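Local coordinates for salt-tolerant glutaminase (PDB 3AGD), which probably catalyses the hydrolysis of L-glutamine to L-glutamate and ammonium, at residues D37-A42 / S288-L293; G48-A53 / T200-A205. One frame throughout, in Å; residues are numbered along the deposited sequence.

Interaction 1: residues D37-A42 / S288-L293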
loop_
_atom_site.group_PDB
_atom_site.type_symbol
_atom_site.label_atom_id
_atom_site.label_comp_id
_atom_site.label_asym_id
_atom_site.label_seq_id
_atom_site.Cartn_x
_atom_site.Cartn_y
_atom_site.Cartn_z
ATOM N N ASP A 37 24.656 15.192 -19.604
ATOM C CA ASP A 37 25.398 13.991 -19.248
ATOM C C ASP A 37 25.540 13.771 -17.740
ATOM O O ASP A 37 26.652 13.671 -17.220
ATOM C CB ASP A 37 26.785 14.037 -19.899
ATOM C CG ASP A 37 27.483 12.688 -19.888
ATOM O OD1 ASP A 37 28.701 12.647 -20.167
ATOM O OD2 ASP A 37 26.813 11.669 -19.609
ATOM N N ARG A 38 24.413 13.701 -17.039
ATOM C CA ARG A 38 24.428 13.469 -15.600
ATOM C C ARG A 38 23.331 12.471 -15.253
ATOM O O ARG A 38 22.233 12.525 -15.808
ATOM C CB ARG A 38 24.263 14.791 -14.832
ATOM C CG ARG A 38 25.472 15.711 -15.009
ATOM C CD ARG A 38 25.623 16.775 -13.930
ATOM N NE ARG A 38 24.721 17.915 -14.092
ATOM C CZ ARG A 38 24.878 19.081 -13.468
ATOM N NH1 ARG A 38 25.905 19.263 -12.644
ATOM N NH2 ARG A 38 24.008 20.065 -13.658
ATOM N N PHE A 39 23.643 11.546 -14.350
ATOM C CA PHE A 39 22.697 10.504 -13.963
ATOM C C PHE A 39 23.023 9.971 -12.568
ATOM O O PHE A 39 24.045 9.315 -12.364
ATOM C CB PHE A 39 22.762 9.373 -14.999
ATOM C CG PHE A 39 21.701 8.312 -14.839
ATOM C CD1 PHE A 39 20.579 8.524 -14.044
ATOM C CD2 PHE A 39 21.812 7.103 -15.522
ATOM C CE1 PHE A 39 19.587 7.553 -13.933
ATOM C CE2 PHE A 39 20.822 6.124 -15.418
ATOM C CZ PHE A 39 19.706 6.352 -14.620
ATOM N N GLY A 40 22.150 10.262 -11.611
ATOM C CA GLY A 40 22.366 9.807 -10.250
ATOM C C GLY A 40 21.126 9.187 -9.640
ATOM O O GLY A 40 20.002 9.460 -10.071
ATOM N N ILE A 41 21.328 8.356 -8.623
ATOM C CA ILE A 41 20.226 7.685 -7.956
ATOM C C ILE A 41 20.570 7.420 -6.492
ATOM O O ILE A 41 21.729 7.197 -6.149
ATOM C CB ILE A 41 19.915 6.347 -8.656
ATOM C CG1 ILE A 41 18.654 5.721 -8.063
ATOM C CG2 ILE A 41 21.098 5.401 -8.504
ATOM C CD1 ILE A 41 18.093 4.616 -8.923
ATOM N N ALA A 42 19.558 7.443 -5.631
ATOM C CA ALA A 42 19.773 7.206 -4.210
ATOM C C ALA A 42 18.531 6.623 -3.557
ATOM O O ALA A 42 17.403 6.982 -3.909
ATOM C CB ALA A 42 20.155 8.509 -3.513
ATOM N N SER A 288 11.521 13.072 -16.284
ATOM C CA SER A 288 12.889 12.627 -16.526
ATOM C C SER A 288 12.830 11.256 -17.197
ATOM O O SER A 288 12.285 10.307 -16.632
ATOM C CB SER A 288 13.653 12.516 -15.211
ATOM O OG SER A 288 14.902 11.890 -15.422
ATOM N N ALA A 289 13.388 11.158 -18.400
ATOM C CA ALA A 289 13.380 9.904 -19.147
ATOM C C ALA A 289 14.043 8.744 -18.405
ATOM O O ALA A 289 13.414 7.707 -18.188
ATOM C CB ALA A 289 14.038 10.101 -20.503
ATOM N N ARG A 290 15.306 8.904 -18.022
ATOM C CA ARG A 290 16.011 7.836 -17.307
ATOM C C ARG A 290 15.550 7.750 -15.862
ATOM O O ARG A 290 15.627 6.689 -15.249
ATOM C CB ARG A 290 17.513 8.080 -17.292
ATOM C CG ARG A 290 18.220 8.059 -18.618
ATOM C CD ARG A 290 19.376 9.020 -18.479
ATOM N NE ARG A 290 20.572 8.626 -19.195
ATOM C CZ ARG A 290 21.693 9.336 -19.183
ATOM N NH1 ARG A 290 21.753 10.470 -18.492
ATOM N NH2 ARG A 290 22.750 8.910 -19.854
ATOM N N GLY A 291 15.116 8.880 -15.312
ATOM C CA GLY A 291 14.648 8.903 -13.938
ATOM C C GLY A 291 13.425 8.026 -13.783
ATOM O O GLY A 291 13.293 7.278 -12.815
ATOM N N VAL A 292 12.517 8.123 -14.748
ATOM C CA VAL A 292 11.302 7.327 -14.732
ATOM C C VAL A 292 11.662 5.867 -15.015
ATOM O O VAL A 292 11.187 4.953 -14.341
ATOM C CB VAL A 292 10.298 7.847 -15.794
ATOM C CG1 VAL A 292 9.297 6.767 -16.157
ATOM C CG2 VAL A 292 9.566 9.068 -15.251
ATOM N N LEU A 293 12.520 5.656 -16.006
ATOM C CA LEU A 293 12.934 4.309 -16.372
ATOM C C LEU A 293 13.607 3.604 -15.197
ATOM O O LEU A 293 13.448 2.397 -15.014
ATOM C CB LEU A 293 13.882 4.361 -17.571
ATOM C CG LEU A 293 14.327 3.014 -18.141
ATOM C CD1 LEU A 293 13.111 2.158 -18.486
ATOM C CD2 LEU A 293 15.185 3.254 -19.378
HETATM O O HOH W 1 24.797 10.280 -18.588
#

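Interaction 2: residues G48-A53 / T200-A205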
loop_
_atom_site.group_PDB
_atom_site.type_symbol
_atom_site.label_atom_id
_atom_site.label_comp_id
_atom_site.label_asym_id
_atom_site.label_seq_id
_atom_site.Cartn_x
_atom_site.Cartn_y
_atom_site.Cartn_z
ATOM N N GLY A 48 17.834 3.720 8.095
ATOM C CA GLY A 48 18.687 4.884 8.236
ATOM C C GLY A 48 19.879 4.786 7.313
ATOM O O GLY A 48 20.923 5.392 7.557
ATOM N N ARG A 49 19.721 4.008 6.249
ATOM C CA ARG A 49 20.782 3.822 5.276
ATOM C C ARG A 49 20.501 4.635 4.026
ATOM O O ARG A 49 19.350 4.937 3.707
ATOM C CB ARG A 49 20.917 2.341 4.908
ATOM C CG ARG A 49 21.205 1.441 6.096
ATOM C CD ARG A 49 22.397 1.948 6.901
ATOM N NE ARG A 49 22.536 1.234 8.167
ATOM C CZ ARG A 49 23.079 0.028 8.297
ATOM N NH1 ARG A 49 23.553 -0.610 7.234
ATOM N NH2 ARG A 49 23.130 -0.545 9.492
ATOM N N LEU A 50 21.569 4.981 3.322
ATOM C CA LEU A 50 21.477 5.763 2.104
ATOM C C LEU A 50 22.363 5.108 1.047
ATOM O O LEU A 50 23.573 5.330 1.008
ATOM C CB LEU A 50 21.938 7.194 2.386
ATOM C CG LEU A 50 21.769 8.248 1.296
ATOM C CD1 LEU A 50 20.304 8.361 0.896
ATOM C CD2 LEU A 50 22.284 9.586 1.814
ATOM N N HIS A 51 21.757 4.280 0.204
ATOM C CA HIS A 51 22.491 3.595 -0.852
ATOM C C HIS A 51 22.380 4.433 -2.121
ATOM O O HIS A 51 21.273 4.745 -2.561
ATOM C CB HIS A 51 21.892 2.204 -1.098
ATOM C CG HIS A 51 21.685 1.401 0.152
ATOM N ND1 HIS A 51 22.698 1.146 1.051
ATOM C CD2 HIS A 51 20.581 0.791 0.648
ATOM C CE1 HIS A 51 22.228 0.414 2.046
ATOM N NE2 HIS A 51 20.946 0.183 1.825
ATOM N N CYS A 52 23.514 4.800 -2.711
ATOM C CA CYS A 52 23.482 5.607 -3.925
ATOM C C CYS A 52 24.551 5.248 -4.936
ATOM O O CYS A 52 25.443 4.451 -4.661
ATOM C CB CYS A 52 23.614 7.094 -3.593
ATOM S SG CYS A 52 23.688 7.482 -1.851
ATOM N N ALA A 53 24.451 5.865 -6.109
ATOM C CA ALA A 53 25.393 5.649 -7.199
ATOM C C ALA A 53 25.250 6.777 -8.216
ATOM O O ALA A 53 24.215 7.447 -8.267
ATOM C CB ALA A 53 25.123 4.306 -7.868
ATOM N N THR A 200 19.706 17.473 -4.071
ATOM C CA THR A 200 20.472 16.456 -4.773
ATOM C C THR A 200 19.624 15.192 -4.725
ATOM O O THR A 200 18.610 15.139 -4.021
ATOM C CB THR A 200 21.795 16.137 -4.059
ATOM O OG1 THR A 200 21.509 15.534 -2.789
ATOM C CG2 THR A 200 22.615 17.410 -3.840
ATOM N N VAL A 201 20.039 14.177 -5.471
ATOM C CA VAL A 201 19.334 12.906 -5.479
ATOM C C VAL A 201 19.180 12.401 -4.042
ATOM O O VAL A 201 18.119 11.905 -3.652
ATOM C CB VAL A 201 20.121 11.858 -6.267
ATOM C CG1 VAL A 201 19.458 10.515 -6.142
ATOM C CG2 VAL A 201 20.211 12.263 -7.716
ATOM N N LYS A 202 20.253 12.531 -3.265
ATOM C CA LYS A 202 20.260 12.086 -1.877
ATOM C C LYS A 202 19.236 12.838 -1.040
ATOM O O LYS A 202 18.573 12.249 -0.188
ATOM C CB LYS A 202 21.651 12.268 -1.268
ATOM C CG LYS A 202 22.712 11.332 -1.831
ATOM C CD LYS A 202 24.059 11.595 -1.164
ATOM C CE LYS A 202 25.136 10.652 -1.664
ATOM N NZ LYS A 202 26.452 10.898 -0.992
ATOM N N ASP A 203 19.117 14.141 -1.268
ATOM C CA ASP A 203 18.147 14.934 -0.528
ATOM C C ASP A 203 16.747 14.377 -0.769
ATOM O O ASP A 203 15.989 14.140 0.174
ATOM C CB ASP A 203 18.180 16.397 -0.974
ATOM C CG ASP A 203 19.445 17.111 -0.556
ATOM O OD1 ASP A 203 19.804 17.053 0.641
ATOM O OD2 ASP A 203 20.071 17.745 -1.427
ATOM N N LEU A 204 16.410 14.170 -2.039
ATOM C CA LEU A 204 15.094 13.650 -2.400
ATOM C C LEU A 204 14.802 12.305 -1.747
ATOM O O LEU A 204 13.716 12.095 -1.211
ATOM C CB LEU A 204 14.964 13.513 -3.922
ATOM C CG LEU A 204 14.705 14.795 -4.715
ATOM C CD1 LEU A 204 14.529 14.448 -6.183
ATOM C CD2 LEU A 204 13.452 15.486 -4.184
ATOM N N ALA A 205 15.771 11.395 -1.797
ATOM C CA ALA A 205 15.599 10.072 -1.206
ATOM C C ALA A 205 15.196 10.182 0.263
ATOM O O ALA A 205 14.230 9.561 0.703
ATOM C CB ALA A 205 16.897 9.267 -1.337
#

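Interaction 1: residues D37-A42 / S288-L293
Phe39 packs on Arg290 in the beta-lactamase-like fold of this enzyme, where the entry to strand 40-44 of the antiparallel sheet passes the first turn of helix 289-301. Just ahead of it, Asp37 is linked to the same arginine by a water, which donates to Asp37 OD2 (2.7 Å) and accepts from Arg290 NH2 (2.8 Å), bridging opposite charges that do not touch directly. At Arg38 it is the backbone that faces the helix: its O lies at the guanidinium edge, 3.4 Å from Arg290 NH1, at an angle too poor for a hydrogen bond. Phe39 then supplies the apolar half of the contact. With CG anti to the backbone N (chi1 -172°), its ring meets Arg290 CB in a CH-pi contact, 4.2 Å from the ring centre and over the face, and reaches NE, while NH1 sits 3.8 Å from Phe39 CB. Phe39 CD2 lies over one face of the guanidinium, toward its rim, the two planes being 12° apart. Val13 and Leu16 of helix 4-16 also pack on Phe39, and Arg290 NE and NH1 make weak hydrogen bonds to Val19 O and Ser279 OG. Gly40 carries the chain on into the sheet by backbone pairing with Phe278. At the start of the helix, Ser288 is the N-cap: its OG accepts from Gly291 N at 3.0 Å.

Interaction 2: residues G48-A53 / T200-A205
Strand-on-helix packing on one face of the antiparallel sheet brings Leu50 and Cys52, both from edge strand 50-54, against Lys202 and Ala205 of helix 201-212. In this beta-lactamase-like fold the contact joins the sheet to the helical part of the protein. The short strand and helix segments run roughly antiparallel, at 147°, with their axes 9.8 Å apart, a spacing bridged by side chains alone.

Leu50 divides its two methyls between two helix residues. A trans chi1 (-173°) swings its CG beside the carbonyl carbon, from where it sends CD1 to Ala205 CB at 4.2 Å and lays CD2 against the aliphatic chain of Lys202, where the nearest atom is CD at 4.0 Å. The lysine runs fully extended beyond CG and crosses the leucine at about a right angle, so that its methylenes serve as an apolar surface. Nearer the lysine's end, Lys202 CE touches Cys52 SG at 3.5 Å. The sulfur nearly eclipses its own backbone N (chi1 -3°), an unfavourable torsion that points it at the lysine. Ala42 and Ala44 of the neighbouring strand continue this surface, touching Cys52 and Leu50.

On the other side, His51 of the strand and Arg49 just before it reach the second subunit: His51 NE2 is hydrogen-bonded to Glu341 of that subunit, and Arg49 forms a salt bridge with its Asp349. The helix itself begins with a capping box. Asp203 N donates to Thr200 OG1 at 3.2 Å, and the aspartate answers: OD2, which also forms a salt bridge with Arg148, accepts from Thr200 N through its anti lone pair at 2.7 Å.

How the interactions relate
The first segments of both interactions lead into or lie on neighbouring strands of one antiparallel sheet, 40-44 and 50-54, and the contact centres lie 13 Å apart. Along the chain the order is 37-42, 48-53, 200-205, 288-293, so the pairing of interaction 2 is enclosed by that of interaction 1. The adjacent strands are joined by a probable hydrogen bond from Ala53 N to Ile41 O, and Val201 of the helix in interaction 2 packs on the backbone of strand 40-44. Helix 289-301 lies with helix 4-16 on one face of the sheet, helix 201-212 on the other. The pair thus illustrates how a sheet is sandwiched between helices distant in sequence, here away from the glutamate-binding residues.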